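Long-range contacts in binary enterotoxin of Clostridium perfringens component a (Clostridium perfringens, PDB 5H04), which probably transfers ADP-ribose from NAD+ to actin in host cells, as the enzymatic component of a two-part clostridial enterotoxin: residues I293-R298 / L360-G365; I339-L344 / V383-G388; R354-R359 / N410-D415. One frame throughout, in Å; residues are numbered along the deposited sequence.

Contact 1: I293-R298 / L360-G365. With NAI (1,4-dihydronicotinamide adenine dinucleotide), chain B.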
# COMPACT_ATOMS: atom_id res chain seq x y z
N ILE A 293 7.97 7.76 -1.85
CA ILE A 293 6.66 7.94 -2.49
C ILE A 293 6.15 6.59 -2.96
O ILE A 293 6.93 5.70 -3.33
CB ILE A 293 6.74 8.96 -3.65
CG1 ILE A 293 5.34 9.32 -4.17
CG2 ILE A 293 7.63 8.42 -4.79
CD1 ILE A 293 5.31 10.52 -5.17
N ILE A 294 4.82 6.43 -2.96
CA ILE A 294 4.19 5.26 -3.55
C ILE A 294 3.84 5.57 -5.00
O ILE A 294 3.23 6.61 -5.29
CB ILE A 294 2.92 4.87 -2.76
CG1 ILE A 294 3.26 4.57 -1.29
CG2 ILE A 294 2.19 3.71 -3.45
CD1 ILE A 294 4.41 3.61 -1.08
N THR A 295 4.21 4.66 -5.91
CA THR A 295 3.77 4.79 -7.30
C THR A 295 3.15 3.47 -7.73
O THR A 295 3.22 2.47 -7.01
CB THR A 295 4.92 5.18 -8.25
OG1 THR A 295 5.88 4.12 -8.35
CG2 THR A 295 5.61 6.45 -7.78
N TYR A 296 2.52 3.47 -8.91
CA TYR A 296 1.70 2.34 -9.35
C TYR A 296 2.04 1.92 -10.77
O TYR A 296 2.51 2.73 -11.58
CB TYR A 296 0.20 2.68 -9.27
CG TYR A 296 -0.26 3.03 -7.89
CD1 TYR A 296 -0.16 4.33 -7.42
CD2 TYR A 296 -0.79 2.06 -7.05
CE1 TYR A 296 -0.58 4.66 -6.14
CE2 TYR A 296 -1.22 2.37 -5.76
CZ TYR A 296 -1.11 3.68 -5.31
OH TYR A 296 -1.53 4.00 -4.05
N ARG A 297 1.77 0.66 -11.08
CA ARG A 297 1.96 0.20 -12.45
C ARG A 297 0.96 -0.91 -12.76
O ARG A 297 0.83 -1.87 -11.98
CB ARG A 297 3.40 -0.29 -12.70
CG ARG A 297 3.59 -0.88 -14.09
CD ARG A 297 5.06 -1.30 -14.39
NE ARG A 297 5.09 -2.14 -15.58
CZ ARG A 297 4.94 -1.68 -16.82
NH1 ARG A 297 4.77 -0.38 -17.03
NH2 ARG A 297 4.96 -2.51 -17.85
N ARG A 298 0.24 -0.78 -13.88
CA ARG A 298 -0.56 -1.88 -14.39
C ARG A 298 0.37 -2.79 -15.18
O ARG A 298 0.90 -2.40 -16.22
CB ARG A 298 -1.71 -1.35 -15.25
CG ARG A 298 -2.67 -0.48 -14.45
CD ARG A 298 -3.16 -1.22 -13.21
NE ARG A 298 -3.85 -0.33 -12.28
CZ ARG A 298 -5.10 -0.48 -11.86
NH1 ARG A 298 -5.82 -1.50 -12.29
NH2 ARG A 298 -5.62 0.40 -11.02
N LEU A 360 4.19 0.36 -5.48
CA LEU A 360 5.64 0.33 -5.31
C LEU A 360 6.08 1.40 -4.33
O LEU A 360 5.80 2.59 -4.52
CB LEU A 360 6.34 0.52 -6.66
CG LEU A 360 7.87 0.65 -6.67
CD1 LEU A 360 8.54 -0.68 -6.33
CD2 LEU A 360 8.34 1.16 -8.02
N HIS A 361 6.79 0.98 -3.28
CA HIS A 361 7.49 1.93 -2.44
C HIS A 361 8.75 2.35 -3.19
O HIS A 361 9.67 1.55 -3.39
CB HIS A 361 7.84 1.31 -1.09
CG HIS A 361 8.71 2.19 -0.25
ND1 HIS A 361 8.20 3.05 0.69
CD2 HIS A 361 10.05 2.38 -0.26
CE1 HIS A 361 9.20 3.72 1.25
NE2 HIS A 361 10.33 3.34 0.69
N LEU A 362 8.79 3.63 -3.61
CA LEU A 362 9.88 4.21 -4.37
C LEU A 362 10.72 5.07 -3.44
O LEU A 362 10.29 6.18 -3.08
CB LEU A 362 9.32 5.04 -5.54
CG LEU A 362 10.33 5.69 -6.48
CD1 LEU A 362 11.25 4.64 -7.10
CD2 LEU A 362 9.60 6.49 -7.58
N PRO A 363 11.90 4.64 -3.03
CA PRO A 363 12.60 5.35 -1.96
C PRO A 363 13.17 6.68 -2.39
O PRO A 363 13.52 6.91 -3.55
CB PRO A 363 13.73 4.38 -1.56
CG PRO A 363 13.34 3.09 -2.09
CD PRO A 363 12.52 3.34 -3.33
N ASN A 364 13.24 7.58 -1.41
CA ASN A 364 14.14 8.72 -1.47
C ASN A 364 15.49 8.29 -2.02
O ASN A 364 16.07 7.29 -1.56
CB ASN A 364 14.29 9.29 -0.05
CG ASN A 364 15.12 10.56 0.01
OD1 ASN A 364 15.85 10.89 -0.92
ND2 ASN A 364 15.00 11.28 1.11
N GLY A 365 15.98 9.02 -3.02
CA GLY A 365 17.26 8.74 -3.64
C GLY A 365 17.20 7.93 -4.91
O GLY A 365 18.24 7.75 -5.56
PA NAI B . 6.09 -1.38 -21.23
O1A NAI B . 7.28 -1.30 -22.24
O2A NAI B . 6.58 -1.36 -19.77
O5B NAI B . 5.25 -2.75 -21.44
C5B NAI B . 4.71 -3.14 -22.69
C4B NAI B . 4.62 -4.69 -22.66
O4B NAI B . 6.03 -5.26 -22.31
C3B NAI B . 3.83 -5.10 -21.75
O3B NAI B . 3.09 -6.28 -22.16
C2B NAI B . 4.78 -5.55 -20.47
O2B NAI B . 4.05 -6.51 -19.66
C1B NAI B . 5.85 -6.02 -20.97
N9A NAI B . 7.02 -5.69 -20.14
C8A NAI B . 7.44 -4.46 -19.74
N7A NAI B . 8.56 -4.66 -18.97
C5A NAI B . 8.81 -6.02 -18.91
C6A NAI B . 9.80 -6.74 -18.28
N6A NAI B . 10.91 -6.38 -17.47
N1A NAI B . 9.81 -8.09 -18.39
C2A NAI B . 8.85 -8.73 -19.11
N3A NAI B . 7.86 -8.02 -19.75
C4A NAI B . 7.85 -6.66 -19.65
O3 NAI B . 5.07 -0.17 -21.49
PN NAI B . 3.55 -0.08 -21.00
O1N NAI B . 3.36 -0.51 -19.60
O2N NAI B . 2.60 -0.93 -21.88
O5D NAI B . 3.19 1.48 -21.09
C5D NAI B . 3.05 2.08 -22.32
C4D NAI B . 2.94 3.52 -22.15
O4D NAI B . 2.04 3.81 -21.21
C3D NAI B . 4.38 4.18 -21.68
O3D NAI B . 4.50 5.53 -22.35
C2D NAI B . 4.29 4.30 -20.45
O2D NAI B . 5.18 5.35 -19.89
C1D NAI B . 2.73 4.66 -20.21
N1N NAI B . 2.32 4.40 -18.99
C2N NAI B . 2.29 3.06 -18.46
C3N NAI B . 1.74 2.81 -17.06
C7N NAI B . 1.37 1.44 -16.60
O7N NAI B . 0.76 1.35 -15.52
N7N NAI B . 1.69 0.30 -17.36
C4N NAI B . 1.58 3.96 -16.07
C5N NAI B . 1.26 5.27 -16.79
C6N NAI B . 1.85 5.49 -18.18
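Ile-293 lays its CG2 methyl alongside Leu-362, 3.9 Å from Leu-362 CB, the two side chains running in the same direction. With CG1 of Ile-293 anti to the backbone N (chi1 -171°), the longer branch leads away and the methyl makes the contact. Thr-295 continues this apolar face with CG2, which slants across to Leu-362 CD2 at 4.0 Å, while OG1 lies beside CB and CD2 of Leu-360. Ile-385 and Val-383 pack on the same face. On the reverse face CD1 of Ile-294 reaches over the backbone to within 3.8 Å of His-361 CA, and ND1 of the imidazole bonds Gln-211.

The backbones are antiparallel. Ile-293 with Leu-362 and Thr-295 with Leu-360 are hydrogen-bonded pairs, and Ile-294 with His-361 between them is non-hydrogen-bonded. The bond from Leu-360 N to Thr-295 O is 2.8 Å long and almost straight (174°), and CA of Ile-294 adds a C-H...O contact to Leu-360 O.

Farther along, the strand reaches the cofactor. Arg-298 N donates to NAI O7N at 2.7 Å, and NAI N7N returns a bond to Arg-298 O at 3.0 Å, so the carboxamide is read by one residue's backbone. Arg-297, extended from CG to NE, brings NH1 to 2.9 Å from NAI O1N, with weak bonds from NH2 to O1N and O2A, one on each phosphate; Glu-303 takes its NE. Apolar cover and two hydrogen-bonded pairs thus fix one end of the strand, while the two-way carboxamide bonds orient the nicotinamide amide and the guanidinium would offset phosphate charge.

Contact 2: I339-L344 / V383-G388. With NAI (1,4-dihydronicotinamide adenine dinucleotide), chain B.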
# COMPACT_ATOMS: atom_id res chain seq x y z
N ILE A 339 11.08 1.36 -15.93
CA ILE A 339 9.79 1.08 -15.30
C ILE A 339 8.90 2.30 -15.45
O ILE A 339 9.11 3.32 -14.77
CB ILE A 339 9.93 0.71 -13.82
CG1 ILE A 339 11.09 -0.29 -13.62
CG2 ILE A 339 8.59 0.14 -13.34
CD1 ILE A 339 11.30 -0.70 -12.16
N SER A 340 7.87 2.18 -16.28
CA SER A 340 6.83 3.20 -16.37
C SER A 340 5.81 3.00 -15.24
O SER A 340 5.13 1.97 -15.19
CB SER A 340 6.13 3.16 -17.73
OG SER A 340 6.97 3.69 -18.75
N THR A 341 5.72 3.98 -14.34
CA THR A 341 4.77 3.97 -13.23
C THR A 341 3.96 5.26 -13.27
O THR A 341 4.23 6.17 -14.05
CB THR A 341 5.45 3.83 -11.86
OG1 THR A 341 6.10 5.06 -11.52
CG2 THR A 341 6.47 2.70 -11.87
N THR A 342 2.93 5.32 -12.43
CA THR A 342 2.11 6.51 -12.29
C THR A 342 1.87 6.73 -10.81
O THR A 342 1.74 5.78 -10.04
CB THR A 342 0.77 6.39 -13.05
OG1 THR A 342 -0.08 7.50 -12.72
CG2 THR A 342 0.06 5.12 -12.67
N VAL A 343 1.81 8.01 -10.40
CA VAL A 343 1.56 8.28 -8.99
C VAL A 343 0.10 8.11 -8.59
O VAL A 343 -0.21 8.17 -7.39
CB VAL A 343 2.05 9.69 -8.60
CG1 VAL A 343 3.56 9.79 -8.79
CG2 VAL A 343 1.34 10.75 -9.41
N LEU A 344 -0.80 7.87 -9.55
CA LEU A 344 -2.21 7.66 -9.27
C LEU A 344 -2.54 6.17 -9.28
O LEU A 344 -1.99 5.42 -10.09
CB LEU A 344 -3.10 8.36 -10.30
CG LEU A 344 -2.87 9.86 -10.44
CD1 LEU A 344 -3.82 10.42 -11.49
CD2 LEU A 344 -3.08 10.54 -9.09
N VAL A 383 5.76 8.57 -13.37
CA VAL A 383 7.12 8.53 -12.85
C VAL A 383 7.86 7.40 -13.55
O VAL A 383 7.50 6.23 -13.43
CB VAL A 383 7.15 8.36 -11.33
CG1 VAL A 383 8.56 8.01 -10.89
CG2 VAL A 383 6.67 9.64 -10.66
N LEU A 384 8.89 7.76 -14.31
CA LEU A 384 9.70 6.80 -15.06
C LEU A 384 10.94 6.47 -14.23
O LEU A 384 11.67 7.38 -13.83
CB LEU A 384 10.13 7.40 -16.40
CG LEU A 384 10.91 6.52 -17.36
CD1 LEU A 384 10.10 5.28 -17.68
CD2 LEU A 384 11.23 7.31 -18.64
N ILE A 385 11.19 5.18 -14.03
CA ILE A 385 12.29 4.71 -13.19
C ILE A 385 13.40 4.14 -14.07
O ILE A 385 13.12 3.45 -15.06
CB ILE A 385 11.80 3.67 -12.15
CG1 ILE A 385 10.62 4.23 -11.34
CG2 ILE A 385 12.95 3.29 -11.22
CD1 ILE A 385 9.92 3.18 -10.42
N ASP A 386 14.65 4.44 -13.71
CA ASP A 386 15.82 3.96 -14.45
C ASP A 386 15.83 2.43 -14.52
O ASP A 386 15.27 1.74 -13.66
CB ASP A 386 17.11 4.47 -13.79
CG ASP A 386 18.30 4.61 -14.75
OD1 ASP A 386 18.16 4.39 -15.98
OD2 ASP A 386 19.41 4.97 -14.27
N HIS A 387 16.50 1.90 -15.54
CA HIS A 387 16.59 0.46 -15.69
C HIS A 387 17.63 -0.11 -14.73
O HIS A 387 18.53 0.58 -14.25
CB HIS A 387 16.95 0.10 -17.14
CG HIS A 387 18.32 0.54 -17.54
ND1 HIS A 387 19.42 -0.29 -17.48
CD2 HIS A 387 18.77 1.73 -18.02
CE1 HIS A 387 20.49 0.37 -17.89
NE2 HIS A 387 20.12 1.60 -18.22
N GLY A 388 17.49 -1.40 -14.45
CA GLY A 388 18.47 -2.12 -13.66
C GLY A 388 18.24 -2.12 -12.16
O GLY A 388 19.16 -2.47 -11.41
PA NAI B . 6.09 -1.38 -21.23
O1A NAI B . 7.28 -1.30 -22.24
O2A NAI B . 6.58 -1.36 -19.77
O5B NAI B . 5.25 -2.75 -21.44
C5B NAI B . 4.71 -3.14 -22.69
C4B NAI B . 4.62 -4.69 -22.66
O4B NAI B . 6.03 -5.26 -22.31
C3B NAI B . 3.83 -5.10 -21.75
O3B NAI B . 3.09 -6.28 -22.16
C2B NAI B . 4.78 -5.55 -20.47
O2B NAI B . 4.05 -6.51 -19.66
C1B NAI B . 5.85 -6.02 -20.97
N9A NAI B . 7.02 -5.69 -20.14
C8A NAI B . 7.44 -4.46 -19.74
N7A NAI B . 8.56 -4.66 -18.97
C5A NAI B . 8.81 -6.02 -18.91
C6A NAI B . 9.80 -6.74 -18.28
N6A NAI B . 10.91 -6.38 -17.47
N1A NAI B . 9.81 -8.09 -18.39
C2A NAI B . 8.85 -8.73 -19.11
N3A NAI B . 7.86 -8.02 -19.75
C4A NAI B . 7.85 -6.66 -19.65
O3 NAI B . 5.07 -0.17 -21.49
PN NAI B . 3.55 -0.08 -21.00
O1N NAI B . 3.36 -0.51 -19.60
O2N NAI B . 2.60 -0.93 -21.88
O5D NAI B . 3.19 1.48 -21.09
C5D NAI B . 3.05 2.08 -22.32
C4D NAI B . 2.94 3.52 -22.15
O4D NAI B . 2.04 3.81 -21.21
C3D NAI B . 4.38 4.18 -21.68
O3D NAI B . 4.50 5.53 -22.35
C2D NAI B . 4.29 4.30 -20.45
O2D NAI B . 5.18 5.35 -19.89
C1D NAI B . 2.73 4.66 -20.21
N1N NAI B . 2.32 4.40 -18.99
C2N NAI B . 2.29 3.06 -18.46
C3N NAI B . 1.74 2.81 -17.06
C7N NAI B . 1.37 1.44 -16.60
O7N NAI B . 0.76 1.35 -15.52
N7N NAI B . 1.69 0.30 -17.36
C4N NAI B . 1.58 3.96 -16.07
C5N NAI B . 1.26 5.27 -16.79
C6N NAI B . 1.85 5.49 -18.18
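The peptide carbonyl of Val-383 receives two donors from Thr-341, OG1 tilted only slightly from the carbonyl plane (18°) and the backbone N tilted further. Thr-341 OG1 donates at 2.6 Å to Val-383 O, and Thr-341 N donates to the same oxygen at 3.0 Å. Across the pair the carbonyl of Thr-341 is met differently: Val-383 N stands above its plane, 54° out, at 2.9 Å from Thr-341 O. The hydroxyl reaches its acceptor because chi1 of Thr-341 (73°) holds OG1 between the backbone N and the carbonyl carbon; this leaves CG2 to meet Ile-385 CD1, 3.8 Å away.

Ile-339 and Ile-385 form the other hydrogen-bonded pair of these antiparallel strands, their CB atoms facing each other. Beyond the strand, the side chains of Val-343 and Val-383 cross at about a right angle, CG1 of Val-343 3.6 Å from CG2 of Val-383. On the opposite face Leu-384 CD1 touches Ser-340 OG at 3.7 Å and leans on helix 270-284.

Ser-340 OG lies 2.7 Å from the ribose hydroxyl NAI O2D and also pairs with Tyr-247. CG2 of Thr-342 approaches NAI C4N; its OG1 bonds the backbone O of Glu-380 and accepts from Leu-344 N in an ST turn. Ser-340 to Thr-342 probably correspond to the Ser-Thr-Ser motif, here Ser-Thr-Thr, and with Glu-380 and Glu-382 (Glu-X-Glu) mark the NAD site of arginine-specific ADP-ribosyltransferases.

Contact 3: R354-R359 / N410-D415. With NAI (1,4-dihydronicotinamide adenine dinucleotide), chain B.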
# COMPACT_ATOMS: atom_id res chain seq x y z
N ARG A 354 -5.30 -5.52 -17.57
CA ARG A 354 -4.16 -6.12 -16.89
C ARG A 354 -4.55 -6.46 -15.46
O ARG A 354 -5.25 -5.70 -14.79
CB ARG A 354 -2.95 -5.17 -16.90
CG ARG A 354 -2.45 -4.87 -18.31
CD ARG A 354 -1.12 -4.17 -18.31
NE ARG A 354 -0.71 -3.87 -19.68
CZ ARG A 354 0.34 -3.12 -20.01
NH1 ARG A 354 1.09 -2.57 -19.06
NH2 ARG A 354 0.62 -2.91 -21.29
N LYS A 355 -4.12 -7.64 -15.00
CA LYS A 355 -4.59 -8.18 -13.73
C LYS A 355 -3.62 -7.99 -12.57
O LYS A 355 -3.92 -8.41 -11.46
CB LYS A 355 -4.90 -9.68 -13.86
CG LYS A 355 -5.94 -10.02 -14.92
CD LYS A 355 -6.05 -11.53 -15.05
CE LYS A 355 -7.01 -11.91 -16.16
NZ LYS A 355 -6.97 -13.38 -16.40
N LEU A 356 -2.47 -7.36 -12.81
CA LEU A 356 -1.40 -7.24 -11.83
C LEU A 356 -1.14 -5.76 -11.59
O LEU A 356 -0.78 -5.04 -12.53
CB LEU A 356 -0.15 -7.96 -12.31
CG LEU A 356 -0.38 -9.46 -12.51
CD1 LEU A 356 0.73 -10.04 -13.36
CD2 LEU A 356 -0.49 -10.20 -11.16
N ILE A 357 -1.37 -5.31 -10.36
CA ILE A 357 -1.29 -3.90 -9.99
C ILE A 357 -0.10 -3.75 -9.05
O ILE A 357 -0.17 -4.16 -7.88
CB ILE A 357 -2.59 -3.41 -9.34
CG1 ILE A 357 -3.80 -3.69 -10.25
CG2 ILE A 357 -2.48 -1.93 -8.99
CD1 ILE A 357 -5.16 -3.40 -9.58
N LEU A 358 0.98 -3.16 -9.54
CA LEU A 358 2.13 -2.85 -8.69
C LEU A 358 1.80 -1.66 -7.81
O LEU A 358 1.31 -0.64 -8.29
CB LEU A 358 3.35 -2.55 -9.54
CG LEU A 358 4.69 -2.35 -8.81
CD1 LEU A 358 5.18 -3.68 -8.27
CD2 LEU A 358 5.74 -1.73 -9.74
N ARG A 359 2.07 -1.79 -6.51
CA ARG A 359 1.99 -0.68 -5.56
C ARG A 359 3.39 -0.57 -4.97
O ARG A 359 3.75 -1.34 -4.08
CB ARG A 359 0.94 -0.92 -4.46
CG ARG A 359 0.86 0.23 -3.45
CD ARG A 359 -0.49 0.31 -2.73
NE ARG A 359 -0.72 -0.84 -1.86
CZ ARG A 359 -1.86 -1.02 -1.22
NH1 ARG A 359 -2.84 -0.14 -1.35
NH2 ARG A 359 -2.02 -2.10 -0.45
N ASN A 410 -10.74 -11.28 -10.56
CA ASN A 410 -9.80 -10.96 -9.50
C ASN A 410 -8.54 -10.36 -10.09
O ASN A 410 -8.07 -10.78 -11.16
CB ASN A 410 -9.44 -12.20 -8.68
CG ASN A 410 -10.49 -12.57 -7.67
OD1 ASN A 410 -11.16 -11.70 -7.10
ND2 ASN A 410 -10.64 -13.86 -7.41
N LYS A 411 -7.99 -9.38 -9.40
CA LYS A 411 -6.70 -8.80 -9.73
C LYS A 411 -5.83 -8.83 -8.48
O LYS A 411 -6.34 -8.94 -7.37
CB LYS A 411 -6.87 -7.37 -10.26
CG LYS A 411 -7.67 -7.30 -11.56
CD LYS A 411 -7.72 -5.88 -12.12
CE LYS A 411 -8.35 -5.86 -13.51
NZ LYS A 411 -8.64 -4.47 -13.98
N LEU A 412 -4.52 -8.74 -8.67
CA LEU A 412 -3.58 -8.84 -7.55
C LEU A 412 -2.86 -7.51 -7.34
O LEU A 412 -2.18 -7.02 -8.24
CB LEU A 412 -2.58 -9.97 -7.77
CG LEU A 412 -3.15 -11.36 -8.06
CD1 LEU A 412 -2.05 -12.39 -8.21
CD2 LEU A 412 -4.15 -11.78 -6.98
N ILE A 413 -3.01 -6.95 -6.14
CA ILE A 413 -2.23 -5.80 -5.71
C ILE A 413 -0.89 -6.32 -5.19
O ILE A 413 -0.84 -7.03 -4.19
CB ILE A 413 -2.96 -5.00 -4.62
CG1 ILE A 413 -4.30 -4.50 -5.13
CG2 ILE A 413 -2.09 -3.82 -4.15
CD1 ILE A 413 -5.30 -4.27 -4.03
N ILE A 414 0.19 -5.99 -5.89
CA ILE A 414 1.51 -6.49 -5.55
C ILE A 414 2.25 -5.35 -4.85
O ILE A 414 2.76 -4.44 -5.50
CB ILE A 414 2.25 -6.98 -6.80
CG1 ILE A 414 1.46 -8.12 -7.45
CG2 ILE A 414 3.67 -7.41 -6.48
CD1 ILE A 414 1.96 -8.46 -8.83
N ASP A 415 2.29 -5.39 -3.52
CA ASP A 415 3.06 -4.42 -2.76
C ASP A 415 4.54 -4.77 -2.84
O ASP A 415 4.93 -5.91 -2.56
CB ASP A 415 2.61 -4.38 -1.30
CG ASP A 415 1.42 -3.46 -1.08
OD1 ASP A 415 1.60 -2.22 -0.98
OD2 ASP A 415 0.29 -3.98 -1.03
PA NAI B . 6.09 -1.38 -21.23
O1A NAI B . 7.28 -1.30 -22.24
O2A NAI B . 6.58 -1.36 -19.77
O5B NAI B . 5.25 -2.75 -21.44
C5B NAI B . 4.71 -3.14 -22.69
C4B NAI B . 4.62 -4.69 -22.66
O4B NAI B . 6.03 -5.26 -22.31
C3B NAI B . 3.83 -5.10 -21.75
O3B NAI B . 3.09 -6.28 -22.16
C2B NAI B . 4.78 -5.55 -20.47
O2B NAI B . 4.05 -6.51 -19.66
C1B NAI B . 5.85 -6.02 -20.97
N9A NAI B . 7.02 -5.69 -20.14
C8A NAI B . 7.44 -4.46 -19.74
N7A NAI B . 8.56 -4.66 -18.97
C5A NAI B . 8.81 -6.02 -18.91
C6A NAI B . 9.80 -6.74 -18.28
N6A NAI B . 10.91 -6.38 -17.47
N1A NAI B . 9.81 -8.09 -18.39
C2A NAI B . 8.85 -8.73 -19.11
N3A NAI B . 7.86 -8.02 -19.75
C4A NAI B . 7.85 -6.66 -19.65
O3 NAI B . 5.07 -0.17 -21.49
PN NAI B . 3.55 -0.08 -21.00
O1N NAI B . 3.36 -0.51 -19.60
O2N NAI B . 2.60 -0.93 -21.88
O5D NAI B . 3.19 1.48 -21.09
C5D NAI B . 3.05 2.08 -22.32
C4D NAI B . 2.94 3.52 -22.15
O4D NAI B . 2.04 3.81 -21.21
C3D NAI B . 4.38 4.18 -21.68
O3D NAI B . 4.50 5.53 -22.35
C2D NAI B . 4.29 4.30 -20.45
O2D NAI B . 5.18 5.35 -19.89
C1D NAI B . 2.73 4.66 -20.21
N1N NAI B . 2.32 4.40 -18.99
C2N NAI B . 2.29 3.06 -18.46
C3N NAI B . 1.74 2.81 -17.06
C7N NAI B . 1.37 1.44 -16.60
O7N NAI B . 0.76 1.35 -15.52
N7N NAI B . 1.69 0.30 -17.36
C4N NAI B . 1.58 3.96 -16.07
C5N NAI B . 1.26 5.27 -16.79
C6N NAI B . 1.85 5.49 -18.18
O HOH W 1 -5.81 -3.07 -14.67
O HOH W 2 4.09 -0.84 -1.35
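Leu-356 and Ile-414 form the dense side of the contact, CD2 of the leucine lying 3.8 Å from CD1 of the isoleucine as the two chains slant past one another. The same Leu-356 CD2 also sits 4.0 Å from Leu-412 CB, the two leucines running side by side. Phe-324 of helix 318-328 packs against all three residues on this face.

The backbones beneath run parallel, their axes 23° apart. Ile-357 and Arg-359 donate to, and Lys-355 and Ile-357 accept from, the neighbouring strand; the shortest of these bonds joins Ile-414 N to Ile-357 O at 2.7 Å.

One end is polar and partly exposed but firmly bonded. Here Asp-415 is gripped side-on by Arg-359, with NE 2.8 Å from OD1 and NH2 3.0 Å from Asp-415 OD2, where the syn lone pair is used. The bend at chi3 of Arg-359 (67°) turns the guanidinium alongside the carboxylate, though their planes stay 41° apart. Ile-413 CG2 lies over one guanidinium face, toward its rim, Asp-136 takes NH1, and a water touches both Asp-415 OD1 and Arg-359 O.

The other end is looser and bridged by water. Lys-411 stretches its extended chain past Lys-355 and over the carbonyl of Arg-354. A water 2.7 Å from Arg-354 O joins it to Lys-411 NZ, whose stronger partner is Asp-401. Arg-354 itself points away to the cofactor: NH2 bonds NAI O2N at 2.9 Å and NH1 bonds NAI O1N, both nearly straight. The contact is the one parallel pairing of the mixed five-stranded sheet in the ADP-ribosyltransferase fold, with a phosphate-binding arginine just ahead of one strand.

Overall arrangement
All three contacts lie in the C-terminal ADP-ribosyltransferase region, and each touches the one bound NADH. Contacts 1 and 3 use successive parts of strand 356-362, which stands between strands 293-299 and 409-418 in the five-stranded sheet; their centres are about 14 Å apart. Contact 2 belongs to a separate three-stranded antiparallel sheet; its centre lies about 8 Å from that of contact 1 and about 16 Å from that of contact 3. It touches contact 1 directly but not contact 3. Along the chain the segments alternate, in the order 293-298, 339-344, 354-359, 360-365, 383-388, 410-415, so every pair of contacts interlocks. Residues distant in sequence thereby converge on the nicotinamide, ribose and phosphates.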